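Local coordinates for lipoprotein (Clostridium difficile, PDB 4OTE) that probably captures methionine outside the membrane as the lipid-anchored binding protein of a transport system, and holds selenomethionine and zinc ions in the crystal, at residues A87-Y92 against N186-A191; I106-N111 against A168-T173; K117-L122 against V137-I142. All blocks are in the same frame, centred on the assembly; numbering follows the deposited sequence. Where two conformers were deposited one is given.

In the fold
All three contacts belong to one lobe of a periplasmic-binding-protein fold, built on a five-stranded mixed sheet ordered 150-154, 105-109, 168-171, 88-90, 187-190. Interaction 1 joins the last two strands, while interaction 2 pairs 105-109 with 168-171; their centres lie about 10 Å apart, and 88-90 bonds directly to 168-171. Interaction 3 packs helix 112-124, which follows strand 105-109, against a loop, its centre about 12 Å from interaction 2 and 17 Å from interaction 1. Along the chain, interaction 3 is nested within interaction 2, and that within interaction 1. Strand 168-171 leads to Asp172 of the selenomethionine pocket, consistent with a binding protein that holds its ligand between two lobes.

Interaction 1 (A87-Y92 against N186-A191); sequences AILYSY and NGIYTA
Strands 88-90 and 187-190 run antiparallel at 159°, their axes 4.7 Å apart at closest, with Ile88 opposite Thr190 and Tyr90 opposite Gly187 as non-hydrogen-bonded pairs. Backbone bonds join Ala191 N to Ala87 O, Leu89 N to Tyr189 O and Ile188 N to Leu89 O, the last at 2.8 Å. The bonding of Leu89 to both Ile188 and Tyr189 is consistent with a beta bulge there. Next to the Tyr90-Gly187 pair, Ser91 N donates to Asn186 O, and the Asn186 side chain returns the bond: its ND2 lies 2.8 Å from Ser91 O, which sits near the amide plane. The same ND2 meets the edge of the Tyr92 ring, 3.4 Å from CD1, with ring and amide planes 78° apart. Two bonds between Ser91 and Asn186 thus hold this end of the pairing. On one face, Ile88 and Thr190 lie side by side, Ile88 CG1 being 3.9 Å from Thr190 CG2. Ile88 CG2, anti to the backbone N, is placed over one face of the Tyr90 ring, toward its rim. The other face carries Leu89, whose CD2 packs 3.7 Å from Ile188 CD1. Ile188 reaches it with CG1 set between its backbone N and carbonyl carbon (chi1 67°), which also brings CG1 to 3.5 Å from Leu89 O. Within the sheet, 187-190 is the outermost strand and 88-90 is bonded on its other flank to 168-171; helix 183-186 packs on Ile88 and Tyr90, while Tyr121 of helix 112-124 touches Ala87, Tyr189 and Ala191.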
# COMPACT_ATOMS: atom_id res chain seq x y z
N ALA A 87 -3.56 2.18 -6.07
CA ALA A 87 -3.38 3.61 -5.85
C ALA A 87 -4.60 4.35 -6.37
O ALA A 87 -5.12 4.02 -7.44
CB ALA A 87 -2.13 4.11 -6.55
N ILE A 88 -5.07 5.32 -5.61
CA ILE A 88 -6.22 6.12 -5.99
C ILE A 88 -5.80 7.58 -6.09
O ILE A 88 -5.09 8.09 -5.21
CB ILE A 88 -7.39 5.94 -5.00
CG1 ILE A 88 -7.95 4.52 -5.11
CG2 ILE A 88 -8.49 6.97 -5.27
CD1 ILE A 88 -8.91 4.14 -4.01
N LEU A 89 -6.23 8.23 -7.16
CA LEU A 89 -5.98 9.65 -7.36
C LEU A 89 -7.16 10.41 -6.77
O LEU A 89 -8.30 10.23 -7.20
CB LEU A 89 -5.83 9.96 -8.86
CG LEU A 89 -5.43 11.38 -9.27
CD1 LEU A 89 -4.08 11.77 -8.70
CD2 LEU A 89 -5.42 11.51 -10.79
N TYR A 90 -6.88 11.23 -5.75
CA TYR A 90 -7.91 12.00 -5.04
C TYR A 90 -7.86 13.46 -5.46
O TYR A 90 -6.82 13.95 -5.90
CB TYR A 90 -7.70 11.91 -3.53
CG TYR A 90 -7.90 10.54 -2.95
CD1 TYR A 90 -6.85 9.63 -2.90
CD2 TYR A 90 -9.12 10.15 -2.42
CE1 TYR A 90 -7.02 8.37 -2.36
CE2 TYR A 90 -9.31 8.89 -1.87
CZ TYR A 90 -8.25 8.00 -1.84
OH TYR A 90 -8.41 6.74 -1.31
N SER A 91 -8.98 14.15 -5.31
CA SER A 91 -9.08 15.56 -5.66
C SER A 91 -10.25 16.22 -4.94
O SER A 91 -11.33 15.63 -4.84
CB SER A 91 -9.22 15.73 -7.17
OG SER A 91 -9.29 17.10 -7.55
N TYR A 92 -10.03 17.44 -4.44
CA TYR A 92 -11.10 18.28 -3.90
C TYR A 92 -11.59 19.30 -4.93
O TYR A 92 -12.54 20.04 -4.67
CB TYR A 92 -10.63 19.06 -2.66
CG TYR A 92 -10.39 18.25 -1.40
CD1 TYR A 92 -11.02 17.03 -1.18
CD2 TYR A 92 -9.55 18.74 -0.40
CE1 TYR A 92 -10.81 16.31 -0.02
CE2 TYR A 92 -9.33 18.02 0.77
CZ TYR A 92 -9.96 16.81 0.95
OH TYR A 92 -9.75 16.10 2.11
N ASN A 186 -14.38 11.43 -3.53
CA ASN A 186 -13.27 12.27 -3.99
C ASN A 186 -12.21 11.60 -4.86
O ASN A 186 -11.24 12.25 -5.26
CB ASN A 186 -12.61 12.93 -2.78
CG ASN A 186 -13.43 14.07 -2.24
OD1 ASN A 186 -14.14 13.93 -1.24
ND2 ASN A 186 -13.37 15.21 -2.91
N GLY A 187 -12.38 10.32 -5.17
CA GLY A 187 -11.46 9.62 -6.05
C GLY A 187 -11.84 9.86 -7.50
O GLY A 187 -13.02 9.80 -7.84
N ILE A 188 -10.86 10.14 -8.35
CA ILE A 188 -11.11 10.37 -9.77
C ILE A 188 -10.45 9.32 -10.68
O ILE A 188 -10.69 9.29 -11.87
CB ILE A 188 -10.67 11.79 -10.21
CG1 ILE A 188 -9.15 11.96 -10.13
CG2 ILE A 188 -11.36 12.84 -9.34
CD1 ILE A 188 -8.67 13.30 -10.66
N TYR A 189 -9.63 8.45 -10.10
CA TYR A 189 -8.97 7.40 -10.85
C TYR A 189 -8.45 6.36 -9.88
O TYR A 189 -7.86 6.70 -8.85
CB TYR A 189 -7.82 7.96 -11.69
CG TYR A 189 -6.89 6.91 -12.24
CD1 TYR A 189 -7.21 6.20 -13.40
CD2 TYR A 189 -5.69 6.60 -11.61
CE1 TYR A 189 -6.37 5.23 -13.91
CE2 TYR A 189 -4.84 5.63 -12.11
CZ TYR A 189 -5.18 4.95 -13.26
OH TYR A 189 -4.34 3.98 -13.75
N THR A 190 -8.68 5.09 -10.21
CA THR A 190 -8.14 3.97 -9.46
C THR A 190 -7.23 3.18 -10.39
O THR A 190 -7.58 2.95 -11.55
CB THR A 190 -9.26 3.06 -8.93
OG1 THR A 190 -10.24 3.85 -8.24
CG2 THR A 190 -8.71 2.00 -7.99
N ALA A 191 -6.07 2.78 -9.88
CA ALA A 191 -5.09 2.06 -10.69
C ALA A 191 -5.57 0.64 -10.99
O ALA A 191 -6.38 0.09 -10.26
CB ALA A 191 -3.74 2.02 -9.98

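Interaction 2 (I106-N111 against A168-T173); sequences IAISNN and AAFIDT. With MSE (selenomethionine), chain C.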
# COMPACT_ATOMS: atom_id res chain seq x y z
N ILE A 106 -0.17 17.97 -9.47
CA ILE A 106 -0.42 16.65 -8.88
C ILE A 106 0.64 16.37 -7.81
O ILE A 106 1.84 16.42 -8.09
CB ILE A 106 -0.42 15.53 -9.94
CG1 ILE A 106 -1.57 15.75 -10.94
CG2 ILE A 106 -0.57 14.16 -9.28
CD1 ILE A 106 -1.64 14.73 -12.05
N ALA A 107 0.19 16.08 -6.59
CA ALA A 107 1.09 15.68 -5.51
C ALA A 107 1.41 14.19 -5.63
O ALA A 107 0.51 13.37 -5.82
CB ALA A 107 0.47 15.97 -4.15
N ILE A 108 2.70 13.86 -5.52
CA ILE A 108 3.19 12.49 -5.65
C ILE A 108 4.24 12.20 -4.57
O ILE A 108 4.93 13.11 -4.11
CB ILE A 108 3.81 12.26 -7.05
CG1 ILE A 108 2.76 12.48 -8.14
CG2 ILE A 108 4.38 10.86 -7.20
CD1 ILE A 108 3.13 11.87 -9.47
N SER A 109 4.35 10.94 -4.17
CA SER A 109 5.35 10.51 -3.20
C SER A 109 6.77 10.67 -3.74
O SER A 109 7.02 10.43 -4.92
CB SER A 109 5.12 9.05 -2.81
OG SER A 109 6.16 8.57 -1.97
N ASN A 110 7.69 11.07 -2.87
CA ASN A 110 9.11 11.16 -3.23
C ASN A 110 9.82 9.80 -3.25
O ASN A 110 11.03 9.74 -3.51
CB ASN A 110 9.84 12.15 -2.31
CG ASN A 110 9.69 11.82 -0.83
OD1 ASN A 110 9.40 10.69 -0.46
ND2 ASN A 110 9.89 12.83 0.01
N ASN A 111 9.10 8.72 -2.97
CA ASN A 111 9.60 7.36 -3.18
C ASN A 111 9.78 7.09 -4.68
O ASN A 111 8.81 7.14 -5.43
CB ASN A 111 8.63 6.34 -2.57
CG ASN A 111 9.09 4.90 -2.76
OD1 ASN A 111 8.86 4.30 -3.80
ND2 ASN A 111 9.73 4.34 -1.74
N ALA A 168 -4.85 17.51 -7.66
CA ALA A 168 -5.10 16.11 -7.32
C ALA A 168 -3.88 15.49 -6.65
O ALA A 168 -2.79 16.07 -6.69
CB ALA A 168 -5.47 15.33 -8.56
N ALA A 169 -4.06 14.32 -6.03
CA ALA A 169 -2.95 13.64 -5.35
C ALA A 169 -3.14 12.12 -5.32
O ALA A 169 -4.24 11.62 -5.08
CB ALA A 169 -2.79 14.17 -3.94
N PHE A 170 -2.05 11.39 -5.58
CA PHE A 170 -2.02 9.93 -5.42
C PHE A 170 -1.75 9.59 -3.95
O PHE A 170 -0.73 10.01 -3.40
CB PHE A 170 -0.91 9.30 -6.28
CG PHE A 170 -1.32 9.02 -7.71
CD1 PHE A 170 -2.23 8.02 -8.01
CD2 PHE A 170 -0.76 9.75 -8.75
CE1 PHE A 170 -2.59 7.75 -9.32
CE2 PHE A 170 -1.12 9.49 -10.07
CZ PHE A 170 -2.04 8.49 -10.35
N ILE A 171 -2.67 8.86 -3.32
CA ILE A 171 -2.54 8.52 -1.90
C ILE A 171 -2.83 7.04 -1.63
O ILE A 171 -3.88 6.52 -2.00
CB ILE A 171 -3.49 9.38 -1.03
CG1 ILE A 171 -3.33 10.87 -1.35
CG2 ILE A 171 -3.21 9.14 0.46
CD1 ILE A 171 -4.24 11.78 -0.56
N ASP A 172 -1.87 6.38 -0.98
CA ASP A 172 -2.05 5.00 -0.54
C ASP A 172 -3.28 4.88 0.35
O ASP A 172 -3.54 5.76 1.18
CB ASP A 172 -0.82 4.50 0.24
CG ASP A 172 0.40 4.31 -0.63
OD1 ASP A 172 0.44 4.88 -1.74
OD2 ASP A 172 1.33 3.60 -0.20
N THR A 173 -4.02 3.79 0.20
CA THR A 173 -5.21 3.57 1.02
C THR A 173 -4.85 3.54 2.51
O THR A 173 -5.62 4.02 3.34
CB THR A 173 -5.97 2.31 0.55
OG1 THR A 173 -6.66 2.63 -0.66
CG2 THR A 173 -6.98 1.81 1.58
N MSE C . -0.90 -0.46 1.01
CA MSE C . 0.24 0.07 0.20
C MSE C . -0.05 -0.17 -1.24
O MSE C . -0.30 -1.30 -1.66
OXT MSE C . -0.03 0.79 -2.02
CB MSE C . 1.58 -0.60 0.54
CG MSE C . 2.75 0.07 -0.19
SE MSE C . 4.42 -0.93 0.12
CE MSE C . 4.67 -0.40 1.99
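The Phe170 ring is approached obliquely from strand 105-109 by a methyl group, Ile106 CG2, which lies 4.4 Å from Phe170 CD2. Ile106 presents this methyl because CG2 is anti to its backbone N, with CG1 beside that nitrogen (chi1 -63°). Leu122 and Asn118 of helix 112-124 and Leu89 of the next strand also touch the aromatic side chain. On the other side of the sheet the small residues Ala107 and Ala169 meet methyl to methyl, CB to CB at 3.7 Å, with Ile159 and Leu163 packed on Ala169. Beneath these contacts, strands 106-109 and 168-171 run parallel, 21° apart. Ala107 serves as both donor and acceptor: its N binds Ala168 O at 3.0 Å, and its O takes the N-H of Phe170, whose N is 3.2 Å away. Beyond the paired residues the two segments diverge. Ser109 OG accepts from Asn111 N at 3.1 Å in an ST turn, and Asn111 OD1 caps Ser114 N at the start of helix 112-124. Asp172, a pocket residue, brings OD2 to 3.6 Å from OXT of the selenomethionine. This approach is no hydrogen bond; Asp172 OD2 is hydrogen-bonded to Tyr42 OH, another pocket residue, which probably helps position the carboxylate. Chemically, the contact joins buried apolar side chains to a backbone whose polar atoms bond across the strands, and Asp172, just beyond, faces the ligand pocket.

Interaction 3 (K117-L122 against V137-I142); sequences KNLRYL and VSPKDI. With ACT (acetate ion), chain S.
Helix 112-124 is backed here by the loop that runs from its end toward strand 150-154, and Leu119 and Arg120 on the helix make the contact. Leu119 points at the loop: its CD1 comes to 3.4 Å from Ser138 C and to 3.9 Å from Pro139 CD, while its CB faces Val137 CG2 at 4.1 Å. Its other methyl, CD2, reaches more loosely to Ile142 CD1. Across from Val137 CG1 stands the guanidinium of Arg120, NH2 at 3.4 Å, the two side chains crossing at about a right angle. A bend at chi2 (-127°) helps carry it there; NH1 is held by a salt bridge to Glu123 and NH2 by a hydrogen bond to Pro131 O. In this binding-protein fold the helix packs on the sheet through Asn118 and Leu122, while Leu119 and Ile142 meet next to Phe151 of the edge strand 150-154. Asp141, in the 3-10 segment 139-141, turns OD2 back to Ser138, accepting from Ser138 N at 2.8 Å and from Ser138 OG at 3.2 Å, which probably steadies the turn. Val137 N is bonded to Ser116 OG, tying the loop to the preceding turn of the helix.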
# COMPACT_ATOMS: atom_id res chain seq x y z
N LYS A 117 5.86 4.72 -10.78
CA LYS A 117 4.63 3.97 -11.02
C LYS A 117 3.43 4.90 -11.23
O LYS A 117 2.58 4.66 -12.10
CB LYS A 117 4.38 3.03 -9.85
CG LYS A 117 3.23 2.07 -10.05
CD LYS A 117 3.36 0.84 -9.16
CE LYS A 117 3.53 1.20 -7.70
NZ LYS A 117 3.73 -0.01 -6.87
N ASN A 118 3.36 5.97 -10.44
CA ASN A 118 2.31 6.98 -10.59
C ASN A 118 2.37 7.70 -11.94
O ASN A 118 1.32 7.97 -12.54
CB ASN A 118 2.38 8.00 -9.45
CG ASN A 118 1.84 7.45 -8.14
OD1 ASN A 118 1.15 6.43 -8.11
ND2 ASN A 118 2.12 8.15 -7.05
N LEU A 119 3.58 8.01 -12.40
CA LEU A 119 3.75 8.68 -13.70
C LEU A 119 3.30 7.77 -14.84
O LEU A 119 2.71 8.25 -15.81
CB LEU A 119 5.20 9.11 -13.91
CG LEU A 119 5.70 10.24 -12.99
CD1 LEU A 119 7.20 10.41 -13.15
CD2 LEU A 119 4.98 11.55 -13.27
N ARG A 120 3.57 6.47 -14.72
CA ARG A 120 3.14 5.50 -15.73
C ARG A 120 1.62 5.31 -15.73
O ARG A 120 1.04 5.04 -16.78
CB ARG A 120 3.85 4.16 -15.56
CG ARG A 120 5.35 4.24 -15.86
CD ARG A 120 5.79 3.20 -16.88
NE ARG A 120 7.18 3.40 -17.31
CZ ARG A 120 7.57 3.95 -18.46
NH1 ARG A 120 6.69 4.38 -19.36
NH2 ARG A 120 8.87 4.07 -18.72
N TYR A 121 0.98 5.43 -14.57
CA TYR A 121 -0.48 5.42 -14.52
C TYR A 121 -1.02 6.60 -15.32
O TYR A 121 -1.91 6.44 -16.16
CB TYR A 121 -1.02 5.48 -13.08
CG TYR A 121 -0.74 4.26 -12.21
CD1 TYR A 121 -0.80 2.97 -12.72
CD2 TYR A 121 -0.47 4.41 -10.85
CE1 TYR A 121 -0.56 1.86 -11.92
CE2 TYR A 121 -0.22 3.32 -10.04
CZ TYR A 121 -0.27 2.04 -10.58
OH TYR A 121 -0.03 0.95 -9.76
N LEU A 122 -0.47 7.78 -15.08
CA LEU A 122 -0.87 8.99 -15.80
C LEU A 122 -0.62 8.89 -17.31
O LEU A 122 -1.39 9.43 -18.11
CB LEU A 122 -0.18 10.23 -15.22
CG LEU A 122 -0.56 10.60 -13.79
CD1 LEU A 122 0.31 11.74 -13.27
CD2 LEU A 122 -2.04 10.96 -13.68
N VAL A 137 11.16 6.04 -13.86
CA VAL A 137 11.01 7.35 -14.47
C VAL A 137 10.70 8.41 -13.42
O VAL A 137 10.16 8.10 -12.35
CB VAL A 137 9.91 7.36 -15.56
CG1 VAL A 137 10.30 6.45 -16.72
CG2 VAL A 137 8.55 6.97 -15.00
N SER A 138 11.05 9.65 -13.73
CA SER A 138 10.79 10.80 -12.87
C SER A 138 10.19 11.92 -13.72
O SER A 138 10.19 11.83 -14.95
CB SER A 138 12.09 11.25 -12.20
OG SER A 138 12.96 11.87 -13.14
N PRO A 139 9.66 12.99 -13.08
CA PRO A 139 9.11 14.12 -13.83
C PRO A 139 10.08 14.76 -14.84
O PRO A 139 9.65 15.39 -15.81
CB PRO A 139 8.73 15.12 -12.74
CG PRO A 139 8.49 14.29 -11.53
CD PRO A 139 9.46 13.14 -11.62
N LYS A 140 11.39 14.61 -14.59
CA LYS A 140 12.42 15.05 -15.54
C LYS A 140 12.35 14.31 -16.88
O LYS A 140 12.79 14.84 -17.90
CB LYS A 140 13.81 14.87 -14.92
N ASP A 141 11.80 13.09 -16.87
CA ASP A 141 11.80 12.22 -18.04
C ASP A 141 10.53 12.32 -18.89
O ASP A 141 10.36 11.57 -19.85
CB ASP A 141 11.99 10.77 -17.60
CG ASP A 141 13.19 10.59 -16.68
OD1 ASP A 141 14.25 11.18 -16.98
OD2 ASP A 141 13.06 9.88 -15.66
N ILE A 142 9.63 13.24 -18.54
CA ILE A 142 8.38 13.41 -19.29
C ILE A 142 8.67 13.97 -20.67
O ILE A 142 9.22 15.07 -20.81
CB ILE A 142 7.39 14.32 -18.54
CG1 ILE A 142 6.90 13.63 -17.26
CG2 ILE A 142 6.21 14.69 -19.43
CD1 ILE A 142 6.19 14.54 -16.29
C ACT S . 1.20 0.67 -4.42
O ACT S . 0.33 1.54 -4.17
OXT ACT S . 2.27 0.58 -3.78
CH3 ACT S . 0.94 -0.29 -5.53